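Local coordinates for putative uncharacterized protein (Campylobacter jejuni, PDB 5TPU) that is of unknown function but belongs to the WxcM-like family of the cupin clan and binds thymidine-5'-diphosphate at a site shared between two subunits, at residues I37-Y42 with V114-F119; G53-K58 with A123-N128; E61-M66 with G92-K97. The protein carries 3 engineered substitutions. All coordinates share one frame; numbering follows the deposited sequence.

Contact 1 (I37-Y42 with V114-F119); sequences IKRVYY and VLASDF. With TYD (thymidine-5'-diphosphate), chain E.
The backbone O of D118 is gripped side-on by R39, whose NE and NH1 each lie 2.9 Å from it. The oxygen sits in the guanidinium plane; NE meets it in the carbonyl plane, whereas NH1 comes from above that plane. This grip closes the end of an antiparallel strand pair in the cupin beta fold, just past a classic beta bulge in which K38 and R39 both face A116. K38 N donates to A116 O, A116 N donates to R39 O, and Y41 and V114 then exchange two bonds in regular pairing. Along its other edge the strand, R39 to Y42, pairs with a strand of the second subunit, so the sheet continues across the interface.

Arginine suits position 39 because it can serve two acceptors at once. With CG anti to the backbone N (chi1 168°) and a bend at chi3, NH2 reaches O4 of thymidine-5'-diphosphate at 2.8 Å. The small A116 lets its methyl lie over one guanidinium face. Y41 takes the crowded position between N and carbonyl carbon (chi1 68°), which lays its ring alongside V114. V114 CB packs over one face, 3.6 Å from the Y41 ring centroid, while the ligand methyl C5M covers the opposite face, over its centre. On the other side of the sheet V40 CG2 meets L115 CD1 at 4.1 Å. Past the strand ends the aliphatic part of K38 lies on F119, its CB over the ring centre and its CD 3.5 Å from F119 CE2.

Contact 2 (G53-K58 with A123-N128); sequences GAHAHK and AAYIRN. Engineered in segment 123-128: A123 (natural residue Lys), A124 (natural residue Glu). With TYD (thymidine-5'-diphosphate), chain E.
Y125 meets two histidines of the facing segment, H55 and H57, and its rotamer makes this possible. Its CG is anti to the carbonyl carbon (chi1 -73°), which carries the ring alongside H57. The H57 side chain points the same way and presents its edge: CE1 stands over the centre of the Y125 ring, a T-shaped pair with planes 71° apart. H55 holds its CG between the backbone N and the carbonyl carbon (chi1 60°), and its ring comes across obliquely, with Y125 CD2 over its face, 3.4 Å from H55 CD2. Flat rings with polar nitrogens suit these places, since each histidine can pack on Y125 and donate as well. H55 ND1 is bonded to G53 O, and H57 ND1 reaches A124 O at 3.3 Å from well above the carbonyl plane. A124 is an engineered alanine, replacing a natural Glu, but here it takes part through its backbone.

Between the aromatic cluster and helix 129-135 a single antiparallel bridge joins the backbones, A56 N to I126 O and I126 N to A56 O, both 2.8 Å. The branched I126 brings CD1 to within 4.1 Å of A56 CB, and A56 also touches F132 of the helix.

R127 runs extended from CG to NE, its guanidinium lying with one face over Y125 CB. NH1 donates to O3B of thymidine-5'-diphosphate at 2.9 Å, while NH2 makes a weak bond to O1B. A water accepting from NH1 donates to A54 O, and a second water links A54 O with R127 O. R52 and R21 of the second subunit also bond the ligand. With the very short 2.5 Å bond from Y125 OH to O2A, the arrangement supplies part of the diphosphate end of the nucleotide pocket.

Contact 3 (E61-M66 with G92-K97); sequences EQVLIM and GLYIGK
L64 and I95 find each other because both swing their first branch anti to the carbonyl carbon: CG of L64 (chi1 -83°) and CG1 of I95 (chi1 -55°). This sets L64 CD2 3.9 Å from I95 CD1. Y94 does otherwise, its CG anti to the backbone N (chi1 170°), so that its ring edge meets V63 CG2 on the other face of the sheet.

The strands are neighbours in the antiparallel sheet of the cupin fold. Q62 pairs with I95 and L64 with L93 through four bonds of 2.8 to 2.9 Å, such as L93 N to L64 O at 2.8 Å. Leucine and isoleucine suit the face they share, which packs against I73, L75 and L86 of the facing sheet. Q62 lies on this face too; its OE1 is bonded to R101. Glycine suits position 92 because a side chain there would press on V63 CG1, which lies 4.2 Å from G92 CA.

At the loop end the modelled E61 OE1 lies at the edge of the Y94 ring, but too close to Y94 OH to be reliable, so its exact place is doubtful. K97 extends past it, with E61 OE2 4.5 Å from K97 NZ, too far for a salt bridge. The chemistry thus implies an interface held by backbone bonds and apolar contact, to which the opposite charges probably add only a modest attraction.

Following the chain from its N terminus, strand 39-44 opens contact 1 and strand 55-57 opens contact 2; strand 62-68 then begins contact 3, which residues 92-97 close first. Residues 114-119 next close contact 1, and 123-128 close contact 2. Contacts 1 and 2 therefore cross along the chain, while contact 3 falls wholly within both loops. Contacts 1 and 3 belong to one antiparallel sheet, joined where L115 O meets V63 N and S117 N meets E61 O. Contact 2 ties the edge of the facing sheet to the segment leading into helix 129-135. Contacts 1 and 2 both touch one thymidine-5'-diphosphate, at its base and its phosphates respectively.

Contact 1 (I37-Y42 with V114-F119)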
loop_
_atom_site.group_PDB
_atom_site.type_symbol
_atom_site.label_atom_id
_atom_site.label_comp_id
_atom_site.label_asym_id
_atom_site.label_seq_id
_atom_site.Cartn_x
_atom_site.Cartn_y
_atom_site.Cartn_z
ATOM N N ILE A 37 5.762 -10.126 -1.090
ATOM C CA ILE A 37 5.638 -8.959 -0.250
ATOM C C ILE A 37 5.979 -9.364 1.183
ATOM O O ILE A 37 5.356 -10.250 1.731
ATOM C CB ILE A 37 4.201 -8.455 -0.364
ATOM C CG1 ILE A 37 3.950 -7.945 -1.777
ATOM C CG2 ILE A 37 3.903 -7.383 0.664
ATOM C CD1 ILE A 37 2.467 -7.826 -2.110
ATOM N N LYS A 38 6.986 -8.751 1.795
ATOM C CA LYS A 38 7.176 -8.938 3.237
ATOM C C LYS A 38 6.777 -7.720 4.090
ATOM O O LYS A 38 6.571 -7.812 5.315
ATOM C CB LYS A 38 8.608 -9.382 3.483
ATOM C CG LYS A 38 8.909 -10.703 2.766
ATOM C CD LYS A 38 9.735 -11.697 3.569
ATOM C CE LYS A 38 9.789 -13.053 2.896
ATOM N NZ LYS A 38 8.402 -13.577 2.822
ATOM N N ARG A 39 6.628 -6.589 3.407
ATOM C CA ARG A 39 6.579 -5.291 4.049
ATOM C C ARG A 39 5.877 -4.342 3.083
ATOM O O ARG A 39 6.052 -4.395 1.867
ATOM C CB ARG A 39 7.980 -4.805 4.437
ATOM C CG ARG A 39 8.009 -3.341 4.836
ATOM C CD ARG A 39 9.377 -2.773 5.251
ATOM N NE ARG A 39 10.496 -3.261 4.438
ATOM C CZ ARG A 39 11.544 -2.539 4.090
ATOM N NH1 ARG A 39 12.508 -3.101 3.375
ATOM N NH2 ARG A 39 11.665 -1.267 4.445
ATOM N N VAL A 40 4.996 -3.526 3.642
ATOM C CA VAL A 40 4.386 -2.459 2.898
ATOM C C VAL A 40 4.675 -1.256 3.759
ATOM O O VAL A 40 4.538 -1.268 4.985
ATOM C CB VAL A 40 2.872 -2.696 2.718
ATOM C CG1 VAL A 40 2.214 -1.478 2.102
ATOM C CG2 VAL A 40 2.620 -3.893 1.830
ATOM N N TYR A 41 5.130 -0.199 3.130
ATOM C CA TYR A 41 5.243 1.049 3.859
ATOM C C TYR A 41 4.800 2.225 3.009
ATOM O O TYR A 41 4.716 2.124 1.771
ATOM C CB TYR A 41 6.680 1.214 4.378
ATOM C CG TYR A 41 7.783 1.440 3.370
ATOM C CD1 TYR A 41 8.158 2.721 3.018
ATOM C CD2 TYR A 41 8.501 0.369 2.808
ATOM C CE1 TYR A 41 9.174 2.929 2.117
ATOM C CE2 TYR A 41 9.559 0.581 1.910
ATOM C CZ TYR A 41 9.888 1.863 1.591
ATOM O OH TYR A 41 10.885 2.177 0.721
ATOM N N TYR A 42 4.468 3.325 3.679
ATOM C CA TYR A 42 4.009 4.483 2.952
ATOM C C TYR A 42 4.523 5.721 3.591
ATOM O O TYR A 42 4.797 5.732 4.790
ATOM C CB TYR A 42 2.505 4.460 2.706
ATOM C CG TYR A 42 1.706 4.220 3.891
ATOM C CD1 TYR A 42 1.140 5.287 4.593
ATOM C CD2 TYR A 42 1.537 2.926 4.382
ATOM C CE1 TYR A 42 0.429 5.076 5.768
ATOM C CE2 TYR A 42 0.802 2.694 5.546
ATOM C CZ TYR A 42 0.241 3.755 6.241
ATOM O OH TYR A 42 -0.473 3.522 7.417
ATOM N N VAL A 114 4.876 1.873 -1.006
ATOM C CA VAL A 114 6.010 1.009 -1.355
ATOM C C VAL A 114 5.752 -0.379 -0.885
ATOM O O VAL A 114 5.412 -0.563 0.259
ATOM C CB VAL A 114 7.360 1.482 -0.812
ATOM C CG1 VAL A 114 8.422 0.499 -1.251
ATOM C CG2 VAL A 114 7.697 2.872 -1.308
ATOM N N LEU A 115 5.849 -1.329 -1.822
ATOM C CA LEU A 115 5.755 -2.761 -1.570
ATOM C C LEU A 115 7.200 -3.257 -1.566
ATOM O O LEU A 115 7.951 -2.973 -2.496
ATOM C CB LEU A 115 4.953 -3.426 -2.691
ATOM C CG LEU A 115 3.396 -3.465 -2.639
ATOM C CD1 LEU A 115 2.693 -2.327 -1.921
ATOM C CD2 LEU A 115 2.743 -3.623 -4.014
ATOM N N ALA A 116 7.635 -3.932 -0.507
ATOM C CA ALA A 116 9.035 -4.367 -0.395
ATOM C C ALA A 116 9.203 -5.882 -0.301
ATOM O O ALA A 116 8.420 -6.569 0.365
ATOM C CB ALA A 116 9.638 -3.720 0.815
ATOM N N SER A 117 10.222 -6.414 -0.966
ATOM C CA SER A 117 10.487 -7.852 -0.931
ATOM C C SER A 117 11.006 -8.384 0.410
ATOM O O SER A 117 11.093 -9.585 0.598
ATOM C CB SER A 117 11.544 -8.170 -1.967
ATOM O OG SER A 117 12.761 -7.493 -1.686
ATOM N N ASP A 118 11.413 -7.509 1.324
ATOM C CA ASP A 118 12.001 -7.988 2.561
ATOM C C ASP A 118 11.777 -6.972 3.667
ATOM O O ASP A 118 11.381 -5.794 3.417
ATOM C CB ASP A 118 13.491 -8.303 2.330
ATOM C CG ASP A 118 14.103 -9.258 3.404
ATOM O OD1 ASP A 118 13.416 -9.899 4.226
ATOM O OD2 ASP A 118 15.331 -9.303 3.445
ATOM N N PHE A 119 12.008 -7.443 4.886
ATOM C CA PHE A 119 11.763 -6.674 6.086
ATOM C C PHE A 119 12.740 -5.510 6.215
ATOM O O PHE A 119 13.795 -5.543 5.618
ATOM C CB PHE A 119 11.910 -7.594 7.282
ATOM C CG PHE A 119 10.935 -8.734 7.285
ATOM C CD1 PHE A 119 9.634 -8.538 7.706
ATOM C CD2 PHE A 119 11.331 -10.016 6.908
ATOM C CE1 PHE A 119 8.736 -9.598 7.703
ATOM C CE2 PHE A 119 10.445 -11.076 6.931
ATOM C CZ PHE A 119 9.145 -10.872 7.340
HETATM P PA TYD E . 14.261 6.260 5.143
HETATM O O1A TYD E . 13.993 7.637 4.606
HETATM O O2A TYD E . 14.076 5.016 4.356
HETATM O O3A TYD E . 15.718 6.090 5.785
HETATM P PB TYD E . 16.708 7.273 6.275
HETATM O O1B TYD E . 17.555 6.491 7.292
HETATM O O2B TYD E . 15.820 8.280 6.943
HETATM O O3B TYD E . 17.351 7.749 5.013
HETATM O "O5'" TYD E . 13.164 5.989 6.240
HETATM C "C5'" TYD E . 12.641 7.053 7.026
HETATM C "C4'" TYD E . 12.530 6.598 8.456
HETATM O "O4'" TYD E . 11.726 5.424 8.608
HETATM C "C3'" TYD E . 13.881 6.230 8.990
HETATM O "O3'" TYD E . 13.945 6.896 10.265
HETATM C "C2'" TYD E . 13.916 4.691 8.960
HETATM C "C1'" TYD E . 12.454 4.364 9.126
HETATM N N1 TYD E . 11.935 3.239 8.398
HETATM C C2 TYD E . 11.241 2.236 9.110
HETATM O O2 TYD E . 11.091 2.335 10.361
HETATM N N3 TYD E . 10.733 1.182 8.455
HETATM C C4 TYD E . 10.832 1.044 7.114
HETATM O O4 TYD E . 10.322 0.049 6.552
HETATM C C5 TYD E . 11.527 2.100 6.362
HETATM C C5M TYD E . 11.694 2.051 4.885
HETATM C C6 TYD E . 12.042 3.186 7.050
#

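Contact 2 (G53-K58 with A123-N128)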
loop_
_atom_site.group_PDB
_atom_site.type_symbol
_atom_site.label_atom_id
_atom_site.label_comp_id
_atom_site.label_asym_id
_atom_site.label_seq_id
_atom_site.Cartn_x
_atom_site.Cartn_y
_atom_site.Cartn_z
ATOM N N GLY A 53 17.156 10.881 1.234
ATOM C CA GLY A 53 18.588 10.647 0.991
ATOM C C GLY A 53 18.807 9.605 -0.091
ATOM O O GLY A 53 18.048 8.675 -0.216
ATOM N N ALA A 54 19.861 9.786 -0.876
ATOM C CA ALA A 54 20.344 8.791 -1.829
ATOM C C ALA A 54 20.995 7.631 -1.118
ATOM O O ALA A 54 21.786 7.806 -0.217
ATOM C CB ALA A 54 21.360 9.422 -2.769
ATOM N N HIS A 55 20.671 6.434 -1.544
ATOM C CA HIS A 55 21.321 5.247 -1.017
ATOM C C HIS A 55 21.034 4.115 -1.955
ATOM O O HIS A 55 20.195 4.262 -2.857
ATOM C CB HIS A 55 20.781 4.921 0.367
ATOM C CG HIS A 55 19.308 4.662 0.382
ATOM N ND1 HIS A 55 18.376 5.671 0.461
ATOM C CD2 HIS A 55 18.608 3.506 0.304
ATOM C CE1 HIS A 55 17.160 5.153 0.423
ATOM N NE2 HIS A 55 17.275 3.839 0.346
ATOM N N ALA A 56 21.685 2.969 -1.733
ATOM C CA ALA A 56 21.339 1.773 -2.462
ATOM C C ALA A 56 20.963 0.723 -1.491
ATOM O O ALA A 56 21.122 0.912 -0.278
ATOM C CB ALA A 56 22.493 1.271 -3.314
ATOM N N HIS A 57 20.412 -0.342 -2.065
ATOM C CA HIS A 57 20.291 -1.624 -1.433
ATOM C C HIS A 57 20.970 -2.660 -2.300
ATOM O O HIS A 57 21.161 -2.426 -3.498
ATOM C CB HIS A 57 18.811 -1.957 -1.301
ATOM C CG HIS A 57 18.094 -0.989 -0.415
ATOM N ND1 HIS A 57 18.314 -0.935 0.942
ATOM C CD2 HIS A 57 17.229 0.010 -0.700
ATOM C CE1 HIS A 57 17.594 0.039 1.459
ATOM N NE2 HIS A 57 16.899 0.606 0.487
ATOM N N LYS A 58 21.292 -3.793 -1.691
ATOM C CA LYS A 58 21.732 -4.979 -2.410
ATOM C C LYS A 58 20.574 -5.860 -2.874
ATOM O O LYS A 58 20.220 -5.809 -4.053
ATOM C CB LYS A 58 22.742 -5.773 -1.572
ATOM C CG LYS A 58 23.753 -6.501 -2.447
ATOM C CD LYS A 58 24.654 -7.443 -1.666
ATOM C CE LYS A 58 25.997 -7.590 -2.363
ATOM N NZ LYS A 58 26.877 -8.601 -1.708
ATOM N N ALA A 123 20.780 -1.635 8.283
ATOM C CA ALA A 123 22.145 -2.024 7.915
ATOM C C ALA A 123 22.286 -2.282 6.423
ATOM O O ALA A 123 23.388 -2.206 5.879
ATOM C CB ALA A 123 22.579 -3.265 8.705
ATOM N N ALA A 124 21.157 -2.576 5.780
ATOM C CA ALA A 124 21.097 -2.746 4.351
ATOM C C ALA A 124 21.133 -1.446 3.564
ATOM O O ALA A 124 21.245 -1.476 2.349
ATOM C CB ALA A 124 19.861 -3.544 4.007
ATOM N N TYR A 125 21.094 -0.280 4.197
ATOM C CA TYR A 125 21.207 0.937 3.406
ATOM C C TYR A 125 22.662 1.189 3.098
ATOM O O TYR A 125 23.486 1.279 3.988
ATOM C CB TYR A 125 20.656 2.155 4.126
ATOM C CG TYR A 125 19.163 2.259 4.249
ATOM C CD1 TYR A 125 18.417 1.321 4.966
ATOM C CD2 TYR A 125 18.503 3.369 3.736
ATOM C CE1 TYR A 125 17.040 1.473 5.128
ATOM C CE2 TYR A 125 17.123 3.513 3.858
ATOM C CZ TYR A 125 16.401 2.573 4.563
ATOM O OH TYR A 125 15.050 2.774 4.694
ATOM N N ILE A 126 22.982 1.352 1.832
ATOM C CA ILE A 126 24.301 1.776 1.456
ATOM C C ILE A 126 24.262 3.262 1.091
ATOM O O ILE A 126 23.783 3.654 0.044
ATOM C CB ILE A 126 24.794 0.988 0.210
ATOM C CG1 ILE A 126 24.716 -0.522 0.445
ATOM C CG2 ILE A 126 26.172 1.463 -0.242
ATOM C CD1 ILE A 126 24.590 -1.298 -0.850
ATOM N N ARG A 127 24.872 4.052 1.942
ATOM C CA ARG A 127 24.907 5.480 1.817
ATOM C C ARG A 127 26.145 6.015 1.157
ATOM O O ARG A 127 26.096 7.105 0.645
ATOM C CB ARG A 127 24.760 6.066 3.206
ATOM C CG ARG A 127 23.515 5.466 3.822
ATOM C CD ARG A 127 22.896 6.405 4.803
ATOM N NE ARG A 127 21.888 5.695 5.566
ATOM C CZ ARG A 127 20.566 5.855 5.471
ATOM N NH1 ARG A 127 20.011 6.708 4.586
ATOM N NH2 ARG A 127 19.791 5.105 6.266
ATOM N N ASN A 128 27.251 5.281 1.134
ATOM C CA ASN A 128 28.396 5.753 0.324
ATOM C C ASN A 128 28.322 5.223 -1.119
ATOM O O ASN A 128 28.264 4.017 -1.375
ATOM C CB ASN A 128 29.757 5.441 0.969
ATOM C CG ASN A 128 30.939 5.985 0.151
ATOM O OD1 ASN A 128 30.883 7.088 -0.411
ATOM N ND2 ASN A 128 32.007 5.201 0.062
HETATM P PA TYD E . 14.261 6.260 5.143
HETATM O O1A TYD E . 13.993 7.637 4.606
HETATM O O2A TYD E . 14.076 5.016 4.356
HETATM O O3A TYD E . 15.718 6.090 5.785
HETATM P PB TYD E . 16.708 7.273 6.275
HETATM O O1B TYD E . 17.555 6.491 7.292
HETATM O O2B TYD E . 15.820 8.280 6.943
HETATM O O3B TYD E . 17.351 7.749 5.013
HETATM O "O5'" TYD E . 13.164 5.989 6.240
HETATM C "C5'" TYD E . 12.641 7.053 7.026
HETATM C "C4'" TYD E . 12.530 6.598 8.456
HETATM O "O4'" TYD E . 11.726 5.424 8.608
HETATM C "C3'" TYD E . 13.881 6.230 8.990
HETATM O "O3'" TYD E . 13.945 6.896 10.265
HETATM C "C2'" TYD E . 13.916 4.691 8.960
HETATM C "C1'" TYD E . 12.454 4.364 9.126
HETATM N N1 TYD E . 11.935 3.239 8.398
HETATM C C2 TYD E . 11.241 2.236 9.110
HETATM O O2 TYD E . 11.091 2.335 10.361
HETATM N N3 TYD E . 10.733 1.182 8.455
HETATM C C4 TYD E . 10.832 1.044 7.114
HETATM O O4 TYD E . 10.322 0.049 6.552
HETATM C C5 TYD E . 11.527 2.100 6.362
HETATM C C5M TYD E . 11.694 2.051 4.885
HETATM C C6 TYD E . 12.042 3.186 7.050
HETATM O O HOH W 1 20.704 8.333 2.199
HETATM O O HOH W 2 24.028 9.155 0.463
#

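Contact 3 (E61-M66 with G92-K97)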
loop_
_atom_site.group_PDB
_atom_site.type_symbol
_atom_site.label_atom_id
_atom_site.label_comp_id
_atom_site.label_asym_id
_atom_site.label_seq_id
_atom_site.Cartn_x
_atom_site.Cartn_y
_atom_site.Cartn_z
ATOM N N GLU A 61 14.164 -5.690 -3.202
ATOM C CA GLU A 61 13.322 -5.219 -4.292
ATOM C C GLU A 61 12.104 -4.490 -3.776
ATOM O O GLU A 61 11.571 -4.850 -2.709
ATOM C CB GLU A 61 12.844 -6.408 -5.088
ATOM C CG GLU A 61 14.004 -7.186 -5.716
ATOM C CD GLU A 61 13.485 -8.428 -6.397
ATOM O OE1 GLU A 61 12.972 -8.374 -7.546
ATOM O OE2 GLU A 61 13.552 -9.452 -5.721
ATOM N N GLN A 62 11.660 -3.508 -4.559
ATOM C CA GLN A 62 10.479 -2.710 -4.238
ATOM C C GLN A 62 9.588 -2.395 -5.440
ATOM O O GLN A 62 10.046 -2.317 -6.582
ATOM C CB GLN A 62 10.895 -1.377 -3.605
ATOM C CG GLN A 62 11.640 -1.464 -2.278
ATOM C CD GLN A 62 12.522 -0.240 -2.076
ATOM O OE1 GLN A 62 13.410 0.044 -2.887
ATOM N NE2 GLN A 62 12.238 0.518 -1.052
ATOM N N VAL A 63 8.315 -2.136 -5.171
ATOM C CA VAL A 63 7.480 -1.432 -6.142
ATOM C C VAL A 63 6.940 -0.167 -5.537
ATOM O O VAL A 63 6.311 -0.232 -4.490
ATOM C CB VAL A 63 6.343 -2.320 -6.637
ATOM C CG1 VAL A 63 5.328 -1.499 -7.427
ATOM C CG2 VAL A 63 6.928 -3.452 -7.449
ATOM N N LEU A 64 7.185 0.955 -6.203
ATOM C CA LEU A 64 6.775 2.301 -5.748
ATOM C C LEU A 64 5.531 2.755 -6.479
ATOM O O LEU A 64 5.537 2.744 -7.714
ATOM C CB LEU A 64 7.883 3.337 -6.017
ATOM C CG LEU A 64 9.007 3.439 -4.971
ATOM C CD1 LEU A 64 9.670 2.090 -4.752
ATOM C CD2 LEU A 64 10.025 4.468 -5.400
ATOM N N ILE A 65 4.496 3.184 -5.754
ATOM C CA ILE A 65 3.294 3.754 -6.370
ATOM C C ILE A 65 3.005 5.111 -5.728
ATOM O O ILE A 65 2.921 5.215 -4.519
ATOM C CB ILE A 65 2.115 2.792 -6.144
ATOM C CG1 ILE A 65 2.353 1.468 -6.862
ATOM C CG2 ILE A 65 0.787 3.380 -6.596
ATOM C CD1 ILE A 65 1.631 0.298 -6.235
ATOM N N MET A 66 2.910 6.157 -6.532
ATOM C CA MET A 66 2.501 7.459 -6.070
ATOM C C MET A 66 0.981 7.428 -5.887
ATOM O O MET A 66 0.242 7.587 -6.845
ATOM C CB MET A 66 2.897 8.533 -7.111
ATOM C CG MET A 66 3.726 9.676 -6.610
ATOM S SD MET A 66 4.903 9.310 -5.298
ATOM C CE MET A 66 4.555 10.716 -4.264
ATOM N N GLY A 92 3.322 1.892 -11.307
ATOM C CA GLY A 92 4.197 1.321 -10.284
ATOM C C GLY A 92 5.588 1.344 -10.846
ATOM O O GLY A 92 5.764 1.091 -12.015
ATOM N N LEU A 93 6.574 1.683 -10.037
ATOM C CA LEU A 93 7.976 1.607 -10.465
ATOM C C LEU A 93 8.663 0.466 -9.746
ATOM O O LEU A 93 8.772 0.454 -8.535
ATOM C CB LEU A 93 8.694 2.935 -10.218
ATOM C CG LEU A 93 10.223 2.909 -10.400
ATOM C CD1 LEU A 93 10.564 2.557 -11.830
ATOM C CD2 LEU A 93 10.863 4.215 -10.018
ATOM N N TYR A 94 9.035 -0.549 -10.504
ATOM C CA TYR A 94 9.781 -1.646 -9.965
ATOM C C TYR A 94 11.204 -1.188 -9.849
ATOM O O TYR A 94 11.757 -0.710 -10.828
ATOM C CB TYR A 94 9.694 -2.878 -10.854
ATOM C CG TYR A 94 10.659 -3.968 -10.432
ATOM C CD1 TYR A 94 10.449 -4.682 -9.291
ATOM C CD2 TYR A 94 11.776 -4.264 -11.193
ATOM C CE1 TYR A 94 11.306 -5.672 -8.891
ATOM C CE2 TYR A 94 12.651 -5.270 -10.822
ATOM C CZ TYR A 94 12.405 -5.963 -9.665
ATOM O OH TYR A 94 13.283 -6.934 -9.247
ATOM N N ILE A 95 11.769 -1.279 -8.645
ATOM C CA ILE A 95 13.179 -1.113 -8.431
ATOM C C ILE A 95 13.760 -2.384 -7.871
ATOM O O ILE A 95 13.445 -2.776 -6.756
ATOM C CB ILE A 95 13.513 0.004 -7.447
ATOM C CG1 ILE A 95 12.876 1.329 -7.881
ATOM C CG2 ILE A 95 15.042 0.174 -7.366
ATOM C CD1 ILE A 95 13.026 2.406 -6.832
ATOM N N GLY A 96 14.626 -3.006 -8.656
ATOM C CA GLY A 96 15.194 -4.293 -8.336
ATOM C C GLY A 96 16.511 -4.183 -7.579
ATOM O O GLY A 96 16.843 -3.159 -6.965
ATOM N N LYS A 97 17.271 -5.277 -7.638
ATOM C CA LYS A 97 18.507 -5.434 -6.874
ATOM C C LYS A 97 19.585 -4.499 -7.382
ATOM O O LYS A 97 19.533 -4.037 -8.524
ATOM C CB LYS A 97 18.970 -6.877 -6.919
ATOM C CG LYS A 97 18.006 -7.811 -6.193
ATOM C CD LYS A 97 18.368 -9.285 -6.329
ATOM C CE LYS A 97 17.172 -10.171 -6.003
ATOM N NZ LYS A 97 17.547 -11.609 -5.931
#